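PDB 5ZVG: tRNA (cytosine(72)-C(5))-methyltransferase from Pyrococcus horikoshii, which transfers a methyl group from S-adenosylmethionine to the C5 position of cytosine 72 in several tRNAs. Local coordinates for residues 226-231 with 251-256; 272-277 with 318-323; 296-301 with 327-332. One frame throughout, in Å; residues are numbered along the deposited sequence.

Overall arrangement
Three contacts in the methyltransferase domain of this RsmB/NOP-family enzyme illustrate how a Rossmann-like sheet assembles a cofactor site. Following the chain from the N terminus, contact 1 comes first: strand 225-229, helix 232-245 and strand 250-254 form a beta-alpha-beta unit, closed when the two strands pair. Contact 2 opens only afterwards, in series with it, and pairs strand 267-273 with strand 316-322 of the same sheet. Before that loop closes, contact 3 has opened on helix 291-311; it closes at 327-332, so contacts 2 and 3 cross. They also touch, with centres about 10 Å apart, tying helix 291-311 and the turn before helix 331-339 to the chain that follows strand 267-273. All three reach S-adenosylmethionine.

Contact 1 of 3, residues 226-231 with 251-256; sequences IAIDKS and KLVQMD. With SAM (S-adenosylmethionine), chain C.
Ile228 is packed against Val253 of the neighbouring strand and Met255 just beyond its end. Its CG1 lies 3.4 Å from Val253 CG2, while the CG2 branch, anti to the backbone N (CG1 at chi1 -58°), turns to Met255 CG at 3.5 Å. Ile226 adds its own CG2 to the same methyl of Val253. On the other face lie Ala227, Leu252, Asp229 and Gln254, the last extended so that NE2 makes a weak bond to Lys230 O. Between these two layers the strands run parallel: Ala227 N gives a nearly straight bond to Lys251 O (2.9 Å), and Val253 N returns one to Ala227 O.

The strand ends hold the cofactor. Asp229 OD1 accepts a hydrogen bond from the ribose O2', at a very short and doubtful 2.5 Å, and, through its anti lone pair, the N-H of Ser231 in an Asx turn, which together with Ala207 N on OD2 is likely to limit the carboxylate's rotation. Asp256 OD1 accepts from the adenine N6 at 2.9 Å, and Arg258 forms a salt bridge with its other oxygen. Helix 232-245, the link of this beta-alpha-beta unit, covers Ala227 and Leu252, while strand 201-203 flanks strand 225-229 on the other edge.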
loop_
_atom_site.group_PDB
_atom_site.type_symbol
_atom_site.label_atom_id
_atom_site.label_comp_id
_atom_site.label_asym_id
_atom_site.label_seq_id
_atom_site.Cartn_x
_atom_site.Cartn_y
_atom_site.Cartn_z
ATOM N N ILE A 226 -4.288 4.072 -20.533
ATOM C CA ILE A 226 -5.673 3.714 -20.276
ATOM C C ILE A 226 -5.760 3.089 -18.901
ATOM O O ILE A 226 -5.089 2.096 -18.627
ATOM C CB ILE A 226 -6.220 2.740 -21.334
ATOM C CG1 ILE A 226 -6.084 3.345 -22.728
ATOM C CG2 ILE A 226 -7.673 2.399 -21.046
ATOM C CD1 ILE A 226 -6.509 2.419 -23.821
ATOM N N ALA A 227 -6.581 3.671 -18.037
ATOM C CA ALA A 227 -6.673 3.214 -16.658
ATOM C C ALA A 227 -8.086 2.753 -16.314
ATOM O O ALA A 227 -9.045 3.516 -16.413
ATOM C CB ALA A 227 -6.227 4.304 -15.711
ATOM N N ILE A 228 -8.193 1.495 -15.902
ATOM C CA ILE A 228 -9.474 0.844 -15.680
ATOM C C ILE A 228 -9.736 0.593 -14.202
ATOM O O ILE A 228 -8.841 0.164 -13.479
ATOM C CB ILE A 228 -9.529 -0.500 -16.420
ATOM C CG1 ILE A 228 -9.291 -0.288 -17.913
ATOM C CG2 ILE A 228 -10.839 -1.211 -16.150
ATOM C CD1 ILE A 228 -9.234 -1.550 -18.699
ATOM N N ASP A 229 -10.949 0.883 -13.746
ATOM C CA ASP A 229 -11.388 0.424 -12.432
ATOM C C ASP A 229 -12.903 0.271 -12.384
ATOM O O ASP A 229 -13.628 0.966 -13.090
ATOM C CB ASP A 229 -10.918 1.370 -11.325
ATOM C CG ASP A 229 -10.692 0.650 -10.007
ATOM O OD1 ASP A 229 -11.677 0.405 -9.276
ATOM O OD2 ASP A 229 -9.527 0.319 -9.699
ATOM N N LYS A 230 -13.373 -0.641 -11.542
ATOM C CA LYS A 230 -14.799 -0.893 -11.410
ATOM C C LYS A 230 -15.460 0.134 -10.489
ATOM O O LYS A 230 -16.619 0.498 -10.683
ATOM C CB LYS A 230 -15.042 -2.308 -10.878
ATOM C CG LYS A 230 -16.509 -2.719 -10.847
ATOM C CD LYS A 230 -16.683 -4.112 -10.263
ATOM C CE LYS A 230 -16.346 -4.119 -8.776
ATOM N NZ LYS A 230 -16.878 -5.322 -8.080
ATOM N N SER A 231 -14.710 0.604 -9.495
ATOM C CA SER A 231 -15.245 1.510 -8.480
ATOM C C SER A 231 -15.279 2.963 -8.947
ATOM O O SER A 231 -14.253 3.531 -9.323
ATOM C CB SER A 231 -14.424 1.402 -7.190
ATOM O OG SER A 231 -14.988 2.192 -6.160
ATOM N N LYS A 251 -6.290 8.247 -19.593
ATOM C CA LYS A 251 -7.692 8.109 -19.964
ATOM C C LYS A 251 -8.383 7.127 -19.033
ATOM O O LYS A 251 -8.063 5.936 -19.016
ATOM C CB LYS A 251 -7.823 7.650 -21.417
ATOM C CG LYS A 251 -9.246 7.323 -21.850
ATOM C CD LYS A 251 -10.204 8.483 -21.607
ATOM C CE LYS A 251 -11.493 8.314 -22.400
ATOM N NZ LYS A 251 -12.103 6.972 -22.183
ATOM N N LEU A 252 -9.320 7.639 -18.249
ATOM C CA LEU A 252 -10.094 6.816 -17.329
ATOM C C LEU A 252 -11.249 6.107 -18.021
ATOM O O LEU A 252 -11.996 6.715 -18.789
ATOM C CB LEU A 252 -10.636 7.671 -16.179
ATOM C CG LEU A 252 -9.799 7.767 -14.902
ATOM C CD1 LEU A 252 -8.358 7.976 -15.221
ATOM C CD2 LEU A 252 -10.289 8.898 -14.038
ATOM N N VAL A 253 -11.379 4.813 -17.750
ATOM C CA VAL A 253 -12.534 4.050 -18.196
ATOM C C VAL A 253 -13.046 3.191 -17.042
ATOM O O VAL A 253 -12.292 2.438 -16.425
ATOM C CB VAL A 253 -12.217 3.173 -19.434
ATOM C CG1 VAL A 253 -12.060 4.038 -20.672
ATOM C CG2 VAL A 253 -10.969 2.368 -19.218
ATOM N N GLN A 254 -14.326 3.346 -16.728
ATOM C CA GLN A 254 -14.974 2.523 -15.720
ATOM C C GLN A 254 -15.567 1.259 -16.336
ATOM O O GLN A 254 -16.307 1.340 -17.318
ATOM C CB GLN A 254 -16.062 3.324 -15.013
ATOM C CG GLN A 254 -16.684 2.602 -13.842
ATOM C CD GLN A 254 -17.784 3.411 -13.201
ATOM O OE1 GLN A 254 -18.041 4.546 -13.600
ATOM N NE2 GLN A 254 -18.443 2.831 -12.204
ATOM N N MET A 255 -15.267 0.110 -15.730
ATOM C CA MET A 255 -15.698 -1.195 -16.243
ATOM C C MET A 255 -15.118 -2.340 -15.421
ATOM O O MET A 255 -14.119 -2.171 -14.725
ATOM C CB MET A 255 -15.282 -1.384 -17.710
ATOM C CG MET A 255 -13.800 -1.666 -17.892
ATOM S SD MET A 255 -13.274 -2.003 -19.586
ATOM C CE MET A 255 -14.126 -3.551 -19.910
ATOM N N ASP A 256 -15.756 -3.502 -15.514
ATOM C CA ASP A 256 -15.200 -4.738 -14.978
ATOM C C ASP A 256 -14.058 -5.181 -15.891
ATOM O O ASP A 256 -14.289 -5.597 -17.029
ATOM C CB ASP A 256 -16.290 -5.812 -14.876
ATOM C CG ASP A 256 -15.759 -7.161 -14.416
ATOM O OD1 ASP A 256 -14.583 -7.260 -14.007
ATOM O OD2 ASP A 256 -16.533 -8.138 -14.472
HETATM N N SAM C . -2.737 -0.313 -8.609
HETATM C CA SAM C . -3.513 0.676 -7.864
HETATM C C SAM C . -2.644 1.827 -7.358
HETATM O O SAM C . -3.145 2.779 -6.756
HETATM O OXT SAM C . -1.426 1.837 -7.543
HETATM C CB SAM C . -4.293 0.023 -6.724
HETATM C CG SAM C . -5.179 -1.146 -7.155
HETATM S SD SAM C . -6.033 -1.943 -5.772
HETATM C CE SAM C . -4.791 -3.182 -5.328
HETATM C "C5'" SAM C . -7.258 -2.967 -6.628
HETATM C "C4'" SAM C . -8.284 -2.161 -7.419
HETATM O "O4'" SAM C . -8.937 -3.006 -8.346
HETATM C "C3'" SAM C . -9.370 -1.552 -6.542
HETATM O "O3'" SAM C . -9.335 -0.153 -6.683
HETATM C "C2'" SAM C . -10.684 -2.067 -7.092
HETATM O "O2'" SAM C . -11.585 -1.002 -7.268
HETATM C "C1'" SAM C . -10.301 -2.642 -8.442
HETATM N N9 SAM C . -11.118 -3.801 -8.849
HETATM C C8 SAM C . -11.537 -4.859 -8.084
HETATM N N7 SAM C . -12.256 -5.693 -8.870
HETATM C C5 SAM C . -12.300 -5.185 -10.124
HETATM C C6 SAM C . -12.890 -5.621 -11.304
HETATM N N6 SAM C . -13.581 -6.758 -11.339
HETATM N N1 SAM C . -12.753 -4.864 -12.449
HETATM C C2 SAM C . -12.037 -3.687 -12.423
HETATM N N3 SAM C . -11.454 -3.259 -11.249
HETATM C C4 SAM C . -11.586 -3.995 -10.120
#

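Contact 2 of 3, residues 272-277 with 318-323; sequences LDAPCT and LVYSTC. With SAM (S-adenosylmethionine), chain C.
Strands 267-273 and 316-322 pair in parallel, Leu272 N bonding to Val319 O at 2.7 Å and Leu272 O receiving Ser321 N. They belong to the Rossmann-like sheet of class I methyltransferases, and a third bond, from Ala274 N to Ser321 O, continues the pairing. Leu272 runs alongside Tyr320, its CD2 meeting the rim of the ring in plane, 3.6 Å from Tyr320 CD1. The phenol OH is hydrogen-bonded to Glu329 O.

On the opposite face the carboxylate of Asp273 is shared between protein and cofactor. Its CG stands anti to the backbone N (chi1 -178°), and the two oxygens then part company: OD1 accepts the Ser321 hydroxyl through its anti lone pair at 2.5 Å, while OD2 takes the amino N of S-adenosylmethionine, also at 2.5 Å. Lys211 adds a salt bridge to OD2. Ser321 is thus a second-shell residue that probably positions the carboxylate binding the cofactor.

Farther along the two segments, two cysteines converge. Cys323 is the predicted nucleophile; its SG lies 3.6 Å from Cys276 SG, which also sits 3.5 Å from Cys323 N.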
loop_
_atom_site.group_PDB
_atom_site.type_symbol
_atom_site.label_atom_id
_atom_site.label_comp_id
_atom_site.label_asym_id
_atom_site.label_seq_id
_atom_site.Cartn_x
_atom_site.Cartn_y
_atom_site.Cartn_z
ATOM N N LEU A 272 -1.060 -5.205 -14.159
ATOM C CA LEU A 272 -2.126 -5.792 -13.365
ATOM C C LEU A 272 -1.714 -5.791 -11.896
ATOM O O LEU A 272 -1.065 -6.720 -11.411
ATOM C CB LEU A 272 -2.453 -7.209 -13.840
ATOM C CG LEU A 272 -3.488 -7.978 -13.009
ATOM C CD1 LEU A 272 -4.761 -7.164 -12.793
ATOM C CD2 LEU A 272 -3.815 -9.310 -13.669
ATOM N N ASP A 273 -2.065 -4.716 -11.202
ATOM C CA ASP A 273 -1.838 -4.632 -9.768
ATOM C C ASP A 273 -3.120 -5.105 -9.090
ATOM O O ASP A 273 -3.980 -4.311 -8.710
ATOM C CB ASP A 273 -1.448 -3.205 -9.369
ATOM C CG ASP A 273 -1.151 -3.068 -7.899
ATOM O OD1 ASP A 273 -0.217 -3.746 -7.416
ATOM O OD2 ASP A 273 -1.814 -2.244 -7.237
ATOM N N ALA A 274 -3.221 -6.421 -8.939
ATOM C CA ALA A 274 -4.505 -7.090 -8.772
ATOM C C ALA A 274 -5.082 -6.972 -7.370
ATOM O O ALA A 274 -4.340 -6.949 -6.383
ATOM C CB ALA A 274 -4.366 -8.559 -9.147
ATOM N N PRO A 275 -6.422 -6.893 -7.282
ATOM C CA PRO A 275 -7.081 -7.037 -5.983
ATOM C C PRO A 275 -6.622 -8.337 -5.336
ATOM O O PRO A 275 -6.509 -9.353 -6.021
ATOM C CB PRO A 275 -8.577 -7.061 -6.337
ATOM C CG PRO A 275 -8.627 -7.406 -7.793
ATOM C CD PRO A 275 -7.396 -6.784 -8.383
ATOM N N CYS A 276 -6.336 -8.299 -4.044
ATOM C CA CYS A 276 -5.731 -9.441 -3.386
ATOM C C CYS A 276 -6.091 -9.450 -1.917
ATOM O O CYS A 276 -6.678 -8.497 -1.408
ATOM C CB CYS A 276 -4.208 -9.422 -3.556
ATOM S SG CYS A 276 -3.386 -8.045 -2.726
ATOM N N THR A 277 -5.721 -10.525 -1.233
ATOM C CA THR A 277 -6.034 -10.674 0.181
ATOM C C THR A 277 -5.335 -9.634 1.063
ATOM O O THR A 277 -5.662 -9.498 2.245
ATOM C CB THR A 277 -5.668 -12.088 0.665
ATOM O OG1 THR A 277 -4.320 -12.382 0.283
ATOM C CG2 THR A 277 -6.589 -13.117 0.021
ATOM N N LEU A 318 3.398 -8.152 -19.580
ATOM C CA LEU A 318 2.490 -8.028 -18.445
ATOM C C LEU A 318 3.269 -7.932 -17.141
ATOM O O LEU A 318 4.166 -8.735 -16.882
ATOM C CB LEU A 318 1.523 -9.217 -18.383
ATOM C CG LEU A 318 0.719 -9.353 -17.081
ATOM C CD1 LEU A 318 -0.339 -8.263 -16.953
ATOM C CD2 LEU A 318 0.082 -10.731 -16.956
ATOM N N VAL A 319 2.939 -6.938 -16.326
ATOM C CA VAL A 319 3.476 -6.885 -14.974
ATOM C C VAL A 319 2.341 -7.148 -13.994
ATOM O O VAL A 319 1.371 -6.389 -13.916
ATOM C CB VAL A 319 4.162 -5.538 -14.662
ATOM C CG1 VAL A 319 4.356 -5.372 -13.162
ATOM C CG2 VAL A 319 5.507 -5.460 -15.371
ATOM N N TYR A 320 2.475 -8.244 -13.256
ATOM C CA TYR A 320 1.487 -8.656 -12.271
ATOM C C TYR A 320 2.025 -8.379 -10.870
ATOM O O TYR A 320 3.138 -8.787 -10.542
ATOM C CB TYR A 320 1.177 -10.143 -12.457
ATOM C CG TYR A 320 0.211 -10.746 -11.463
ATOM C CD1 TYR A 320 -1.163 -10.695 -11.680
ATOM C CD2 TYR A 320 0.671 -11.383 -10.315
ATOM C CE1 TYR A 320 -2.052 -11.256 -10.777
ATOM C CE2 TYR A 320 -0.208 -11.940 -9.407
ATOM C CZ TYR A 320 -1.569 -11.875 -9.644
ATOM O OH TYR A 320 -2.442 -12.431 -8.739
ATOM N N SER A 321 1.253 -7.682 -10.043
ATOM C CA SER A 321 1.697 -7.412 -8.677
ATOM C C SER A 321 0.558 -7.521 -7.666
ATOM O O SER A 321 -0.608 -7.272 -7.983
ATOM C CB SER A 321 2.361 -6.027 -8.571
ATOM O OG SER A 321 1.462 -4.964 -8.837
ATOM N N THR A 322 0.907 -7.935 -6.453
ATOM C CA THR A 322 -0.027 -7.963 -5.334
ATOM C C THR A 322 0.671 -7.463 -4.075
ATOM O O THR A 322 1.899 -7.522 -3.973
ATOM C CB THR A 322 -0.566 -9.379 -5.045
ATOM O OG1 THR A 322 0.420 -10.119 -4.314
ATOM C CG2 THR A 322 -0.930 -10.119 -6.328
ATOM N N CYS A 323 -0.106 -6.976 -3.114
ATOM C CA CYS A 323 0.432 -6.673 -1.794
ATOM C C CYS A 323 0.056 -7.781 -0.813
ATOM O O CYS A 323 -0.391 -7.520 0.302
ATOM C CB CYS A 323 -0.056 -5.301 -1.310
ATOM S SG CYS A 323 -1.847 -5.075 -1.274
HETATM N N SAM C . -2.737 -0.313 -8.609
HETATM C CA SAM C . -3.513 0.676 -7.864
HETATM C C SAM C . -2.644 1.827 -7.358
HETATM O O SAM C . -3.145 2.779 -6.756
HETATM O OXT SAM C . -1.426 1.837 -7.543
HETATM C CB SAM C . -4.293 0.023 -6.724
HETATM C CG SAM C . -5.179 -1.146 -7.155
HETATM S SD SAM C . -6.033 -1.943 -5.772
HETATM C CE SAM C . -4.791 -3.182 -5.328
HETATM C "C5'" SAM C . -7.258 -2.967 -6.628
HETATM C "C4'" SAM C . -8.284 -2.161 -7.419
HETATM O "O4'" SAM C . -8.937 -3.006 -8.346
HETATM C "C3'" SAM C . -9.370 -1.552 -6.542
HETATM O "O3'" SAM C . -9.335 -0.153 -6.683
HETATM C "C2'" SAM C . -10.684 -2.067 -7.092
HETATM O "O2'" SAM C . -11.585 -1.002 -7.268
HETATM C "C1'" SAM C . -10.301 -2.642 -8.442
HETATM N N9 SAM C . -11.118 -3.801 -8.849
HETATM C C8 SAM C . -11.537 -4.859 -8.084
HETATM N N7 SAM C . -12.256 -5.693 -8.870
HETATM C C5 SAM C . -12.300 -5.185 -10.124
HETATM C C6 SAM C . -12.890 -5.621 -11.304
HETATM N N6 SAM C . -13.581 -6.758 -11.339
HETATM N N1 SAM C . -12.753 -4.864 -12.449
HETATM C C2 SAM C . -12.037 -3.687 -12.423
HETATM N N3 SAM C . -11.454 -3.259 -11.249
HETATM C C4 SAM C . -11.586 -3.995 -10.120
#

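Contact 3 of 3, residues 296-301 with 327-332; sequences ATARYQ and YEENEG. With SAM (S-adenosylmethionine), chain C.
Gln301 lays its amide across the side chain of Glu329 at about a right angle, OE1 resting 3.3 Å from Glu329 CB and NE2 3.1 Å from Glu329 OE1. The amide and carboxylate planes are 38° apart; the bond itself is weak, bent to 123° at the hydrogen, and the main acceptor of NE2 is Pro275 O. The glutamate's other oxygen, OE2, is held by Thr277 and Ser326. Thr297 CG2, anti to its backbone N (OG1 at chi1 -57°), presses on Glu329 OE1 from one turn earlier in the helix. Ala298 CB rests against both Glu329 CG, 3.9 Å away, and Glu328 CB.

Here helix 291-311 of the Rossmann-like domain meets the type I turn from Tyr327 to Asn330 that leads into helix 331-339. Tyr327 O accepts both Asn330 N and Gly332 N, from opposite faces of its plane. Were Gln301 replaced by an alanine, Pro275 O would probably lose this donor and a gap would open beside the aliphatic part of Glu329. From the same helix, Tyr300 reaches away from the turn to the cofactor, where its OH accepts a nearly straight bond from the adenine N6 at 2.8 Å.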
loop_
_atom_site.group_PDB
_atom_site.type_symbol
_atom_site.label_atom_id
_atom_site.label_comp_id
_atom_site.label_asym_id
_atom_site.label_seq_id
_atom_site.Cartn_x
_atom_site.Cartn_y
_atom_site.Cartn_z
ATOM N N ALA A 296 -10.384 -18.156 -2.929
ATOM C CA ALA A 296 -11.402 -17.393 -3.651
ATOM C C ALA A 296 -10.796 -16.240 -4.442
ATOM O O ALA A 296 -11.138 -16.028 -5.607
ATOM C CB ALA A 296 -12.456 -16.870 -2.687
ATOM N N THR A 297 -9.903 -15.490 -3.802
ATOM C CA THR A 297 -9.280 -14.337 -4.441
ATOM C C THR A 297 -8.334 -14.777 -5.555
ATOM O O THR A 297 -8.288 -14.155 -6.615
ATOM C CB THR A 297 -8.511 -13.475 -3.429
ATOM O OG1 THR A 297 -9.400 -13.068 -2.382
ATOM C CG2 THR A 297 -7.927 -12.244 -4.107
ATOM N N ALA A 298 -7.589 -15.852 -5.316
ATOM C CA ALA A 298 -6.666 -16.378 -6.317
ATOM C C ALA A 298 -7.410 -16.740 -7.590
ATOM O O ALA A 298 -6.954 -16.451 -8.699
ATOM C CB ALA A 298 -5.934 -17.582 -5.783
ATOM N N ARG A 299 -8.570 -17.362 -7.417
ATOM C CA ARG A 299 -9.409 -17.749 -8.540
ATOM C C ARG A 299 -9.973 -16.510 -9.229
ATOM O O ARG A 299 -10.129 -16.475 -10.447
ATOM C CB ARG A 299 -10.530 -18.676 -8.060
ATOM C CG ARG A 299 -11.491 -19.149 -9.136
ATOM C CD ARG A 299 -12.358 -20.304 -8.623
ATOM N NE ARG A 299 -13.256 -19.882 -7.551
ATOM C CZ ARG A 299 -13.090 -20.193 -6.269
ATOM N NH1 ARG A 299 -12.060 -20.941 -5.893
ATOM N NH2 ARG A 299 -13.959 -19.759 -5.362
ATOM N N TYR A 300 -10.253 -15.484 -8.439
ATOM C CA TYR A 300 -10.827 -14.253 -8.958
ATOM C C TYR A 300 -9.795 -13.470 -9.774
ATOM O O TYR A 300 -10.136 -12.806 -10.754
ATOM C CB TYR A 300 -11.368 -13.419 -7.790
ATOM C CG TYR A 300 -11.902 -12.049 -8.138
ATOM C CD1 TYR A 300 -13.034 -11.906 -8.931
ATOM C CD2 TYR A 300 -11.324 -10.900 -7.610
ATOM C CE1 TYR A 300 -13.548 -10.656 -9.234
ATOM C CE2 TYR A 300 -11.835 -9.641 -7.902
ATOM C CZ TYR A 300 -12.948 -9.527 -8.714
ATOM O OH TYR A 300 -13.474 -8.289 -9.018
ATOM N N GLN A 301 -8.529 -13.592 -9.397
ATOM C CA GLN A 301 -7.448 -12.901 -10.092
ATOM C C GLN A 301 -7.170 -13.524 -11.457
ATOM O O GLN A 301 -6.752 -12.828 -12.385
ATOM C CB GLN A 301 -6.179 -12.924 -9.242
ATOM C CG GLN A 301 -6.296 -12.140 -7.951
ATOM C CD GLN A 301 -5.207 -12.496 -6.976
ATOM O OE1 GLN A 301 -4.605 -13.564 -7.073
ATOM N NE2 GLN A 301 -4.948 -11.612 -6.023
ATOM N N TYR A 327 1.002 -17.993 -1.548
ATOM C CA TYR A 327 1.549 -18.680 -2.713
ATOM C C TYR A 327 0.555 -18.687 -3.877
ATOM O O TYR A 327 0.925 -18.400 -5.015
ATOM C CB TYR A 327 1.949 -20.118 -2.367
ATOM C CG TYR A 327 2.614 -20.837 -3.518
ATOM C CD1 TYR A 327 3.991 -20.799 -3.686
ATOM C CD2 TYR A 327 1.858 -21.523 -4.463
ATOM C CE1 TYR A 327 4.596 -21.446 -4.745
ATOM C CE2 TYR A 327 2.450 -22.164 -5.524
ATOM C CZ TYR A 327 3.818 -22.126 -5.661
ATOM O OH TYR A 327 4.405 -22.772 -6.723
ATOM N N GLU A 328 -0.695 -19.036 -3.584
ATOM C CA GLU A 328 -1.721 -19.206 -4.610
ATOM C C GLU A 328 -1.961 -17.949 -5.446
ATOM O O GLU A 328 -2.130 -18.035 -6.666
ATOM C CB GLU A 328 -3.038 -19.658 -3.971
ATOM C CG GLU A 328 -2.997 -21.067 -3.406
ATOM C CD GLU A 328 -2.397 -21.120 -2.013
ATOM O OE1 GLU A 328 -1.971 -20.058 -1.506
ATOM O OE2 GLU A 328 -2.341 -22.222 -1.425
ATOM N N GLU A 329 -1.992 -16.790 -4.794
ATOM C CA GLU A 329 -2.218 -15.529 -5.501
ATOM C C GLU A 329 -0.980 -15.034 -6.232
ATOM O O GLU A 329 -1.061 -14.119 -7.049
ATOM C CB GLU A 329 -2.701 -14.444 -4.535
ATOM C CG GLU A 329 -3.999 -14.766 -3.821
ATOM C CD GLU A 329 -4.331 -13.744 -2.752
ATOM O OE1 GLU A 329 -4.716 -12.612 -3.117
ATOM O OE2 GLU A 329 -4.201 -14.071 -1.549
ATOM N N ASN A 330 0.169 -15.631 -5.936
ATOM C CA ASN A 330 1.427 -15.131 -6.489
ATOM C C ASN A 330 2.085 -16.126 -7.441
ATOM O O ASN A 330 1.766 -16.144 -8.628
ATOM C CB ASN A 330 2.387 -14.752 -5.359
ATOM C CG ASN A 330 1.891 -13.556 -4.563
ATOM O OD1 ASN A 330 1.190 -12.691 -5.099
ATOM N ND2 ASN A 330 2.235 -13.509 -3.278
ATOM N N GLU A 331 2.989 -16.956 -6.931
ATOM C CA GLU A 331 3.697 -17.914 -7.780
ATOM C C GLU A 331 2.732 -18.857 -8.492
ATOM O O GLU A 331 2.953 -19.221 -9.644
ATOM C CB GLU A 331 4.699 -18.734 -6.961
ATOM C CG GLU A 331 5.948 -17.977 -6.535
ATOM C CD GLU A 331 5.754 -17.201 -5.241
ATOM O OE1 GLU A 331 4.591 -17.034 -4.810
ATOM O OE2 GLU A 331 6.766 -16.758 -4.655
ATOM N N GLY A 332 1.650 -19.228 -7.811
ATOM C CA GLY A 332 0.669 -20.146 -8.366
ATOM C C GLY A 332 -0.057 -19.575 -9.567
ATOM O O GLY A 332 -0.261 -20.265 -10.567
HETATM N N SAM C . -2.737 -0.313 -8.609
HETATM C CA SAM C . -3.513 0.676 -7.864
HETATM C C SAM C . -2.644 1.827 -7.358
HETATM O O SAM C . -3.145 2.779 -6.756
HETATM O OXT SAM C . -1.426 1.837 -7.543
HETATM C CB SAM C . -4.293 0.023 -6.724
HETATM C CG SAM C . -5.179 -1.146 -7.155
HETATM S SD SAM C . -6.033 -1.943 -5.772
HETATM C CE SAM C . -4.791 -3.182 -5.328
HETATM C "C5'" SAM C . -7.258 -2.967 -6.628
HETATM C "C4'" SAM C . -8.284 -2.161 -7.419
HETATM O "O4'" SAM C . -8.937 -3.006 -8.346
HETATM C "C3'" SAM C . -9.370 -1.552 -6.542
HETATM O "O3'" SAM C . -9.335 -0.153 -6.683
HETATM C "C2'" SAM C . -10.684 -2.067 -7.092
HETATM O "O2'" SAM C . -11.585 -1.002 -7.268
HETATM C "C1'" SAM C . -10.301 -2.642 -8.442
HETATM N N9 SAM C . -11.118 -3.801 -8.849
HETATM C C8 SAM C . -11.537 -4.859 -8.084
HETATM N N7 SAM C . -12.256 -5.693 -8.870
HETATM C C5 SAM C . -12.300 -5.185 -10.124
HETATM C C6 SAM C . -12.890 -5.621 -11.304
HETATM N N6 SAM C . -13.581 -6.758 -11.339
HETATM N N1 SAM C . -12.753 -4.864 -12.449
HETATM C C2 SAM C . -12.037 -3.687 -12.423
HETATM N N3 SAM C . -11.454 -3.259 -11.249
HETATM C C4 SAM C . -11.586 -3.995 -10.120
#